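Local coordinates for protein extracellular PQQ-dependent sugar dehydrogenase (Coprinopsis cinerea, PDB 6JT6) that probably carries electrons, as the heme-b cytochrome domain of a secreted PQQ-dependent pyranose dehydrogenase, away from the sugar-oxidising domain, at residues A[54-59]-A[149-154]; A[79-84]-A[155-160]. All coordinates share one frame; numbering follows the deposited sequence.

Contact 1 (A[54-59]-A[149-154]); sequences AGWIGN and TKPLTP. With HEM (protoporphyrin IX containing Fe), chain C.
Gly55 and Lys150 bring their backbones together with CA atoms 3.9 Å apart, and Gly55 CA sends a CA-H...O contact to Thr149 O at 3.3 Å. A side chain on Gly55 would run straight into that carbonyl, so the absence of one lets the two backbones lie this close. No direct hydrogen bond joins the segments; a water does part of the work, accepting from Lys150 NZ at 2.6 Å and probably donating to Gly55 O at 2.8 Å. The lysine chain bends at CB-CG (chi2 -71°) and runs alongside the Gly55 carbonyl, Lys150 CD 3.4 Å from Gly55 O, while its ammonium also bonds Val75 O on the neighbouring strand. A classic beta bulge, in which Gly55 and Trp56 are set against the single residue His146, starts strand 56-60 beside strand 138-146 in the six-stranded antiparallel sheet of this cytochrome domain, related to that of cellobiose dehydrogenase. Trp56 holds its indole with CG between the backbone N and the carbonyl carbon (chi1 58°), and the ring thus spans from the loop to the heme. CD1 at the pyrrole end approaches Thr149 O obliquely, NE1 is bonded to Tyr162 O, and at the far end Trp56 CH2 lies 3.8 Å from HEM C2C. Pro151 CD packs against Trp56 CB at 4.3 Å. Further along the strand, Gly58 CA passes 3.7 Å from HEM CBC, a vinyl carbon that a side chain here would strike.

Contact 2 (A[79-84]-A[155-160]); sequences TPRISA and SDPSSG
Arg81 reaches from strand 79-86 to the backbone of Ser155, its CB directed toward the loop. CG stands beside the backbone N, anti to the carbonyl carbon (chi1 -51°), and the chain then bends at CB-CG (chi2 -123°) to run along the loop. Arg81 CD comes next, 3.7 Å from Ser155 O and 4.4 Å from the ring CD of Pro157. NE lies near the same carbonyl at an angle too poor for a bond, and is hydrogen-bonded instead to Pro154 O. At CZ the guanidinium is flat against the loop: Ser155 O sits 3.2 Å above the Arg81 plane, over its centre, while Thr79 CG2 rests offset against the opposite face. Arg81 NH2, at the tip, passes Ser155 CA at 3.6 Å and forms a salt bridge with Asp76. Cut back to alanine, this position would lose the salt bridge, and Asp76 and the Pro154 carbonyl would probably be left without their partner here. Opposite the strand the loop makes a type I beta turn from Asp156 to Ser159, combined with an Asx turn in which Ser158 N donates to Asp156 OD1 from above the carboxylate plane (2.7 Å). The turn presents Pro157 to the strand. Pro157 CB meets Ile82 O at 4.0 Å, and Pro157 O approaches Ser83 CB at 3.1 Å. Ser83 OG and Pro157 O share a further partner, the side chain of Arg85.

The loop between strands 138-146 and 166-173 supplies one segment to each contact, 149-154 to contact 1 and 155-160 to contact 2, and lies against two strands of the same antiparallel sheet. The contact centres are about 8 Å apart. Within the loop the halves are joined by probable hydrogen bonds from Leu152 N to Gly160 O and from Thr153 N to Ser159 OG, both 2.9 Å, and Ser159 OG also packs against Pro151 CB at 3.2 Å. Contact 1 includes heme-pocket residues Trp56, Gly58 and Asn59; contact 2 is nearer the surface, with the Ser83 side chain about 8 Å from the heme. Trp74, on strand 70-76, touches both Pro151 and Arg81.

Contact 1 (A[54-59]-A[149-154])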
ATOM      1  N   ALA A  54      -3.475  10.497 -11.353  1.00 17.30           N
ATOM      2  CA  ALA A  54      -3.526  10.754  -9.909  1.00 16.88           C
ATOM      3  C   ALA A  54      -2.184  11.244  -9.401  1.00 15.89           C
ATOM      4  O   ALA A  54      -1.143  10.876  -9.933  1.00 17.03           O
ATOM      5  CB  ALA A  54      -3.947   9.493  -9.134  1.00 15.59           C
ATOM      6  N   GLY A  55      -2.186  12.010  -8.316  1.00 15.54           N
ATOM      7  CA  GLY A  55      -0.918  12.530  -7.778  1.00 14.19           C
ATOM      8  C   GLY A  55      -0.161  11.544  -6.903  1.00 13.99           C
ATOM      9  O   GLY A  55       1.022  11.254  -7.148  1.00 13.97           O
ATOM     10  N   TRP A  56      -0.849  11.017  -5.894  1.00 13.03           N
ATOM     11  CA  TRP A  56      -0.281   9.957  -5.056  1.00 12.05           C
ATOM     12  C   TRP A  56      -1.393   9.132  -4.395  1.00 11.72           C
ATOM     13  O   TRP A  56      -2.561   9.536  -4.368  1.00 11.31           O
ATOM     14  CB  TRP A  56       0.691  10.535  -4.004  1.00 11.45           C
ATOM     15  CG  TRP A  56       0.140  11.570  -3.043  1.00 11.80           C
ATOM     16  CD1 TRP A  56       0.305  12.928  -3.111  1.00 11.73           C
ATOM     17  CD2 TRP A  56      -0.617  11.310  -1.841  1.00 11.91           C
ATOM     18  NE1 TRP A  56      -0.323  13.536  -2.022  1.00 11.97           N
ATOM     19  CE2 TRP A  56      -0.881  12.559  -1.228  1.00 11.84           C
ATOM     20  CE3 TRP A  56      -1.113  10.125  -1.231  1.00 12.03           C
ATOM     21  CZ2 TRP A  56      -1.580  12.669  -0.007  1.00 11.72           C
ATOM     22  CZ3 TRP A  56      -1.817  10.230  -0.019  1.00 11.98           C
ATOM     23  CH2 TRP A  56      -2.039  11.498   0.579  1.00 11.62           C
ATOM     24  N   ILE A  57      -1.016   7.955  -3.894  1.00 11.23           N
ATOM     25  CA  ILE A  57      -1.946   6.997  -3.313  1.00 10.69           C
ATOM     26  C   ILE A  57      -1.254   6.450  -2.063  1.00 10.91           C
ATOM     27  O   ILE A  57      -0.080   6.063  -2.116  1.00 11.78           O
ATOM     28  CB  ILE A  57      -2.227   5.829  -4.283  1.00 10.41           C
ATOM     29  CG1 ILE A  57      -2.582   6.343  -5.690  1.00 10.23           C
ATOM     30  CG2 ILE A  57      -3.302   4.863  -3.688  1.00 10.55           C
ATOM     31  CD1 ILE A  57      -2.598   5.254  -6.770  1.00  9.99           C
ATOM     32  N   GLY A  58      -1.986   6.407  -0.956  1.00 10.86           N
ATOM     33  CA  GLY A  58      -1.426   6.032   0.330  1.00 10.85           C
ATOM     34  C   GLY A  58      -2.378   5.347   1.285  1.00 11.00           C
ATOM     35  O   GLY A  58      -3.573   5.191   1.008  1.00 10.45           O
ATOM     36  N   ASN A  59      -1.821   4.860   2.390  1.00 10.81           N
ATOM     37  CA  ASN A  59      -2.640   4.195   3.391  1.00 11.29           C
ATOM     38  C   ASN A  59      -2.252   4.629   4.793  1.00 11.30           C
ATOM     39  O   ASN A  59      -1.318   5.398   4.978  1.00 11.33           O
ATOM     40  CB  ASN A  59      -2.598   2.651   3.245  1.00 11.04           C
ATOM     41  CG  ASN A  59      -1.195   2.071   3.361  1.00 11.81           C
ATOM     42  OD1 ASN A  59      -0.299   2.680   3.925  1.00 12.14           O
ATOM     43  ND2 ASN A  59      -1.006   0.870   2.821  1.00 11.40           N
ATOM     44  N   THR A 149      -2.213  15.856  -8.012  1.00 13.33           N
ATOM     45  CA  THR A 149      -0.940  16.534  -7.876  1.00 14.86           C
ATOM     46  C   THR A 149       0.100  15.646  -7.198  1.00 15.12           C
ATOM     47  O   THR A 149      -0.109  15.187  -6.054  1.00 14.42           O
ATOM     48  CB  THR A 149      -1.103  17.886  -7.144  1.00 16.23           C
ATOM     49  OG1 THR A 149      -2.037  18.733  -7.866  1.00 18.10           O
ATOM     50  CG2 THR A 149       0.269  18.620  -6.979  1.00 16.31           C
ATOM     51  N   LYS A 150       1.202  15.405  -7.922  1.00 16.65           N
ATOM     52  CA  LYS A 150       2.362  14.622  -7.430  1.00 16.31           C
ATOM     53  C   LYS A 150       3.020  15.245  -6.201  1.00 15.57           C
ATOM     54  O   LYS A 150       2.826  16.443  -5.932  1.00 14.11           O
ATOM     55  CB  LYS A 150       3.456  14.510  -8.487  1.00 18.38           C
ATOM     56  CG  LYS A 150       3.064  13.935  -9.836  1.00 23.54           C
ATOM     57  CD  LYS A 150       2.782  12.451  -9.824  1.00 25.27           C
ATOM     58  CE  LYS A 150       2.158  12.075 -11.164  1.00 28.75           C
ATOM     59  NZ  LYS A 150       2.380  10.634 -11.511  1.00 32.75           N
ATOM     60  N   PRO A 151       3.822  14.435  -5.453  1.00 15.10           N
ATOM     61  CA  PRO A 151       4.658  15.068  -4.443  1.00 15.57           C
ATOM     62  C   PRO A 151       5.536  16.155  -5.103  1.00 15.76           C
ATOM     63  O   PRO A 151       5.822  16.102  -6.303  1.00 14.69           O
ATOM     64  CB  PRO A 151       5.487  13.884  -3.895  1.00 14.77           C
ATOM     65  CG  PRO A 151       4.550  12.719  -4.040  1.00 14.79           C
ATOM     66  CD  PRO A 151       3.953  12.950  -5.403  1.00 14.08           C
ATOM     67  N   LEU A 152       5.912  17.153  -4.313  1.00 18.16           N
ATOM     68  CA  LEU A 152       6.486  18.413  -4.841  1.00 19.09           C
ATOM     69  C   LEU A 152       7.755  18.175  -5.613  1.00 18.68           C
ATOM     70  O   LEU A 152       7.995  18.842  -6.616  1.00 18.84           O
ATOM     71  CB  LEU A 152       6.795  19.381  -3.685  1.00 21.26           C
ATOM     72  CG  LEU A 152       5.694  20.146  -2.924  1.00 23.06           C
ATOM     73  CD1 LEU A 152       5.264  21.362  -3.706  1.00 24.62           C
ATOM     74  CD2 LEU A 152       4.473  19.321  -2.491  1.00 24.15           C
ATOM     75  N   THR A 153       8.565  17.231  -5.134  1.00 16.99           N
ATOM     76  CA  THR A 153       9.797  16.834  -5.816  1.00 18.27           C
ATOM     77  C   THR A 153       9.717  15.312  -6.061  1.00 17.23           C
ATOM     78  O   THR A 153      10.246  14.525  -5.306  1.00 16.68           O
ATOM     79  CB  THR A 153      11.062  17.256  -5.036  1.00 18.97           C
ATOM     80  OG1 THR A 153      11.038  16.670  -3.731  1.00 22.52           O
ATOM     81  CG2 THR A 153      11.104  18.793  -4.864  1.00 20.30           C
ATOM     82  N   PRO A 154       9.027  14.911  -7.141  1.00 17.68           N
ATOM     83  CA  PRO A 154       8.624  13.504  -7.290  1.00 16.98           C
ATOM     84  C   PRO A 154       9.787  12.518  -7.503  1.00 16.88           C
ATOM     85  O   PRO A 154       9.595  11.320  -7.352  1.00 15.67           O
ATOM     86  CB  PRO A 154       7.658  13.523  -8.476  1.00 18.10           C
ATOM     87  CG  PRO A 154       7.830  14.833  -9.151  1.00 18.60           C
ATOM     88  CD  PRO A 154       8.466  15.788  -8.192  1.00 17.67           C
TER
HETATM   89  CHA HEM C 302      -7.446  12.261   7.387  1.00 17.04           C
HETATM   90  CHB HEM C 302      -4.596  16.192   7.058  1.00 17.84           C
HETATM   91  CHC HEM C 302      -1.337  13.660   4.525  1.00 15.83           C
HETATM   92  CHD HEM C 302      -3.803   9.560   5.637  1.00 14.63           C
HETATM   93  C1A HEM C 302      -6.976  13.559   7.470  1.00 19.12           C
HETATM   94  C2A HEM C 302      -7.720  14.652   7.983  1.00 21.18           C
HETATM   95  C3A HEM C 302      -6.909  15.757   7.873  1.00 20.85           C
HETATM   96  C4A HEM C 302      -5.671  15.355   7.301  1.00 18.82           C
HETATM   97  CMA HEM C 302      -7.256  17.179   8.288  1.00 22.83           C
HETATM   98  CAA HEM C 302      -9.132  14.611   8.548  1.00 23.80           C
HETATM   99  CBA HEM C 302     -10.205  14.251   7.504  1.00 32.56           C
HETATM  100  CGA HEM C 302     -10.184  15.090   6.254  1.00 39.27           C
HETATM  101  O1A HEM C 302      -9.865  14.607   5.135  1.00 42.05           O
HETATM  102  O2A HEM C 302     -10.497  16.298   6.326  1.00 47.98           O
HETATM  103  C1B HEM C 302      -3.466  15.854   6.319  1.00 18.14           C
HETATM  104  C2B HEM C 302      -2.469  16.812   5.927  1.00 18.66           C
HETATM  105  C3B HEM C 302      -1.559  16.106   5.166  1.00 18.41           C
HETATM  106  C4B HEM C 302      -2.034  14.702   5.134  1.00 16.65           C
HETATM  107  CMB HEM C 302      -2.473  18.316   6.268  1.00 19.63           C
HETATM  108  CAB HEM C 302      -0.303  16.541   4.493  1.00 18.61           C
HETATM  109  CBB HEM C 302      -0.146  17.729   3.921  1.00 20.24           C
HETATM  110  C1C HEM C 302      -1.675  12.287   4.676  1.00 14.81           C
HETATM  111  C2C HEM C 302      -0.928  11.207   4.155  1.00 13.86           C
HETATM  112  C3C HEM C 302      -1.616  10.027   4.469  1.00 14.08           C
HETATM  113  C4C HEM C 302      -2.822  10.404   5.169  1.00 14.27           C
HETATM  114  CMC HEM C 302       0.402  11.370   3.441  1.00 13.34           C
HETATM  115  CAC HEM C 302      -1.171   8.639   4.157  1.00 14.44           C
HETATM  116  CBC HEM C 302      -0.516   8.344   3.014  1.00 13.16           C
HETATM  117  C1D HEM C 302      -5.031  10.021   6.134  1.00 15.32           C
HETATM  118  C2D HEM C 302      -6.123   9.094   6.504  1.00 16.22           C
HETATM  119  C3D HEM C 302      -7.122   9.829   7.008  1.00 16.03           C
HETATM  120  C4D HEM C 302      -6.627  11.221   6.950  1.00 16.28           C
HETATM  121  CMD HEM C 302      -6.159   7.596   6.357  1.00 16.88           C
HETATM  122  CAD HEM C 302      -8.488   9.329   7.472  1.00 15.84           C
HETATM  123  CBD HEM C 302      -8.525   8.770   8.882  1.00 15.29           C
HETATM  124  CGD HEM C 302      -8.427   9.912   9.857  1.00 17.03           C
HETATM  125  O1D HEM C 302      -7.472  10.026  10.673  1.00 16.10           O
HETATM  126  O2D HEM C 302      -9.307  10.783   9.818  1.00 18.20           O
HETATM  127  NA  HEM C 302      -5.730  14.014   7.028  1.00 18.20           N
HETATM  128  NB  HEM C 302      -3.173  14.641   5.835  1.00 16.95           N
HETATM  129  NC  HEM C 302      -2.826  11.785   5.240  1.00 15.05           N
HETATM  130  ND  HEM C 302      -5.366  11.301   6.453  1.00 16.11           N
HETATM  131 FE   HEM C 302      -4.314  12.905   6.172  1.00 15.77          FE
HETATM  132  O   HOH W   1       1.578   9.535  -9.238  1.00 16.76           O

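Contact 2 (A[79-84]-A[155-160])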
ATOM      1  N   THR A  79       8.624   6.021 -13.223  1.00 20.53           N
ATOM      2  CA  THR A  79       9.377   5.387 -12.117  1.00 19.90           C
ATOM      3  C   THR A  79       8.530   5.382 -10.820  1.00 18.24           C
ATOM      4  O   THR A  79       8.235   6.449 -10.277  1.00 16.62           O
ATOM      5  CB  THR A  79      10.749   6.077 -11.887  1.00 21.84           C
ATOM      6  OG1 THR A  79      11.513   6.084 -13.107  1.00 23.69           O
ATOM      7  CG2 THR A  79      11.567   5.378 -10.750  1.00 21.80           C
ATOM      8  N   PRO A  80       8.114   4.178 -10.345  1.00 17.57           N
ATOM      9  CA  PRO A  80       7.372   4.097  -9.071  1.00 15.95           C
ATOM     10  C   PRO A  80       8.253   4.492  -7.869  1.00 15.50           C
ATOM     11  O   PRO A  80       9.468   4.331  -7.894  1.00 13.65           O
ATOM     12  CB  PRO A  80       6.966   2.604  -8.977  1.00 16.21           C
ATOM     13  CG  PRO A  80       8.018   1.887  -9.779  1.00 18.23           C
ATOM     14  CD  PRO A  80       8.412   2.841 -10.901  1.00 16.52           C
ATOM     15  N   ARG A  81       7.626   5.067  -6.853  1.00 14.82           N
ATOM     16  CA  ARG A  81       8.298   5.442  -5.629  1.00 15.41           C
ATOM     17  C   ARG A  81       7.386   5.055  -4.490  1.00 14.99           C
ATOM     18  O   ARG A  81       6.156   5.008  -4.657  1.00 13.81           O
ATOM     19  CB  ARG A  81       8.566   6.949  -5.572  1.00 16.58           C
ATOM     20  CG  ARG A  81       9.249   7.525  -6.811  1.00 18.58           C
ATOM     21  CD  ARG A  81      10.530   8.233  -6.492  1.00 19.73           C
ATOM     22  NE  ARG A  81      11.080   8.769  -7.729  1.00 23.28           N
ATOM     23  CZ  ARG A  81      12.174   8.330  -8.351  1.00 24.22           C
ATOM     24  NH1 ARG A  81      12.909   7.325  -7.844  1.00 24.01           N
ATOM     25  NH2 ARG A  81      12.537   8.920  -9.492  1.00 27.64           N
ATOM     26  N   ILE A  82       7.980   4.853  -3.316  1.00 14.80           N
ATOM     27  CA  ILE A  82       7.212   4.553  -2.118  1.00 14.94           C
ATOM     28  C   ILE A  82       7.951   5.074  -0.891  1.00 15.12           C
ATOM     29  O   ILE A  82       9.196   5.091  -0.849  1.00 14.72           O
ATOM     30  CB  ILE A  82       6.834   3.033  -2.023  1.00 15.58           C
ATOM     31  CG1 ILE A  82       5.793   2.778  -0.922  1.00 16.69           C
ATOM     32  CG2 ILE A  82       8.071   2.143  -1.798  1.00 15.42           C
ATOM     33  CD1 ILE A  82       4.569   2.019  -1.354  1.00 16.28           C
ATOM     34  N   SER A  83       7.183   5.506   0.100  1.00 14.35           N
ATOM     35  CA  SER A  83       7.746   6.100   1.290  1.00 15.58           C
ATOM     36  C   SER A  83       6.910   5.682   2.510  1.00 16.07           C
ATOM     37  O   SER A  83       5.678   5.511   2.398  1.00 16.40           O
ATOM     38  CB  SER A  83       7.774   7.621   1.114  1.00 15.26           C
ATOM     39  OG  SER A  83       8.113   8.288   2.313  1.00 16.27           O
ATOM     40  N   ALA A  84       7.573   5.515   3.656  1.00 15.29           N
ATOM     41  CA  ALA A  84       6.882   5.313   4.926  1.00 15.26           C
ATOM     42  C   ALA A  84       6.911   6.624   5.684  1.00 16.09           C
ATOM     43  O   ALA A  84       7.974   7.276   5.764  1.00 15.85           O
ATOM     44  CB  ALA A  84       7.544   4.215   5.763  1.00 14.24           C
ATOM     45  N   SER A 155      10.987  13.018  -7.811  1.00 17.74           N
ATOM     46  CA  SER A 155      12.192  12.165  -7.881  1.00 18.62           C
ATOM     47  C   SER A 155      12.673  11.660  -6.513  1.00 19.09           C
ATOM     48  O   SER A 155      13.385  10.661  -6.443  1.00 20.93           O
ATOM     49  CB  SER A 155      13.337  12.933  -8.543  1.00 18.92           C
ATOM     50  OG  SER A 155      13.924  13.764  -7.553  1.00 19.99           O
ATOM     51  N   ASP A 156      12.288  12.338  -5.433  1.00 20.20           N
ATOM     52  CA  ASP A 156      12.785  12.040  -4.073  1.00 21.09           C
ATOM     53  C   ASP A 156      11.682  11.283  -3.286  1.00 18.98           C
ATOM     54  O   ASP A 156      10.588  11.807  -3.108  1.00 17.69           O
ATOM     55  CB  ASP A 156      13.188  13.359  -3.371  1.00 23.66           C
ATOM     56  CG  ASP A 156      13.786  13.170  -1.955  1.00 27.85           C
ATOM     57  OD1 ASP A 156      13.774  12.072  -1.348  1.00 28.73           O
ATOM     58  OD2 ASP A 156      14.279  14.183  -1.420  1.00 32.38           O
ATOM     59  N   PRO A 157      11.997  10.073  -2.773  1.00 19.10           N
ATOM     60  CA  PRO A 157      11.022   9.332  -1.970  1.00 18.48           C
ATOM     61  C   PRO A 157      10.681  10.081  -0.689  1.00 17.82           C
ATOM     62  O   PRO A 157       9.637   9.819  -0.098  1.00 17.72           O
ATOM     63  CB  PRO A 157      11.741   8.033  -1.617  1.00 18.74           C
ATOM     64  CG  PRO A 157      12.816   7.907  -2.604  1.00 21.06           C
ATOM     65  CD  PRO A 157      13.192   9.261  -3.089  1.00 19.26           C
ATOM     66  N   SER A 158      11.519  11.024  -0.280  1.00 17.24           N
ATOM     67  CA  SER A 158      11.171  11.847   0.916  1.00 19.07           C
ATOM     68  C   SER A 158      10.480  13.174   0.611  1.00 17.11           C
ATOM     69  O   SER A 158      10.323  14.030   1.502  1.00 18.64           O
ATOM     70  CB  SER A 158      12.413  12.060   1.791  1.00 19.95           C
ATOM     71  OG  SER A 158      12.761  10.800   2.346  1.00 24.38           O
ATOM     72  N   SER A 159      10.065  13.340  -0.635  1.00 16.67           N
ATOM     73  CA  SER A 159       9.348  14.544  -1.089  1.00 16.94           C
ATOM     74  C   SER A 159       8.225  14.971  -0.160  1.00 16.42           C
ATOM     75  O   SER A 159       7.452  14.145   0.311  1.00 16.63           O
ATOM     76  CB  SER A 159       8.725  14.312  -2.476  1.00 16.51           C
ATOM     77  OG  SER A 159       8.046  15.480  -2.891  1.00 14.82           O
ATOM     78  N   GLY A 160       8.147  16.269   0.091  1.00 16.77           N
ATOM     79  CA  GLY A 160       6.910  16.871   0.612  1.00 16.93           C
ATOM     80  C   GLY A 160       5.732  16.616  -0.321  1.00 16.57           C
ATOM     81  O   GLY A 160       5.892  16.375  -1.543  1.00 16.28           O
TER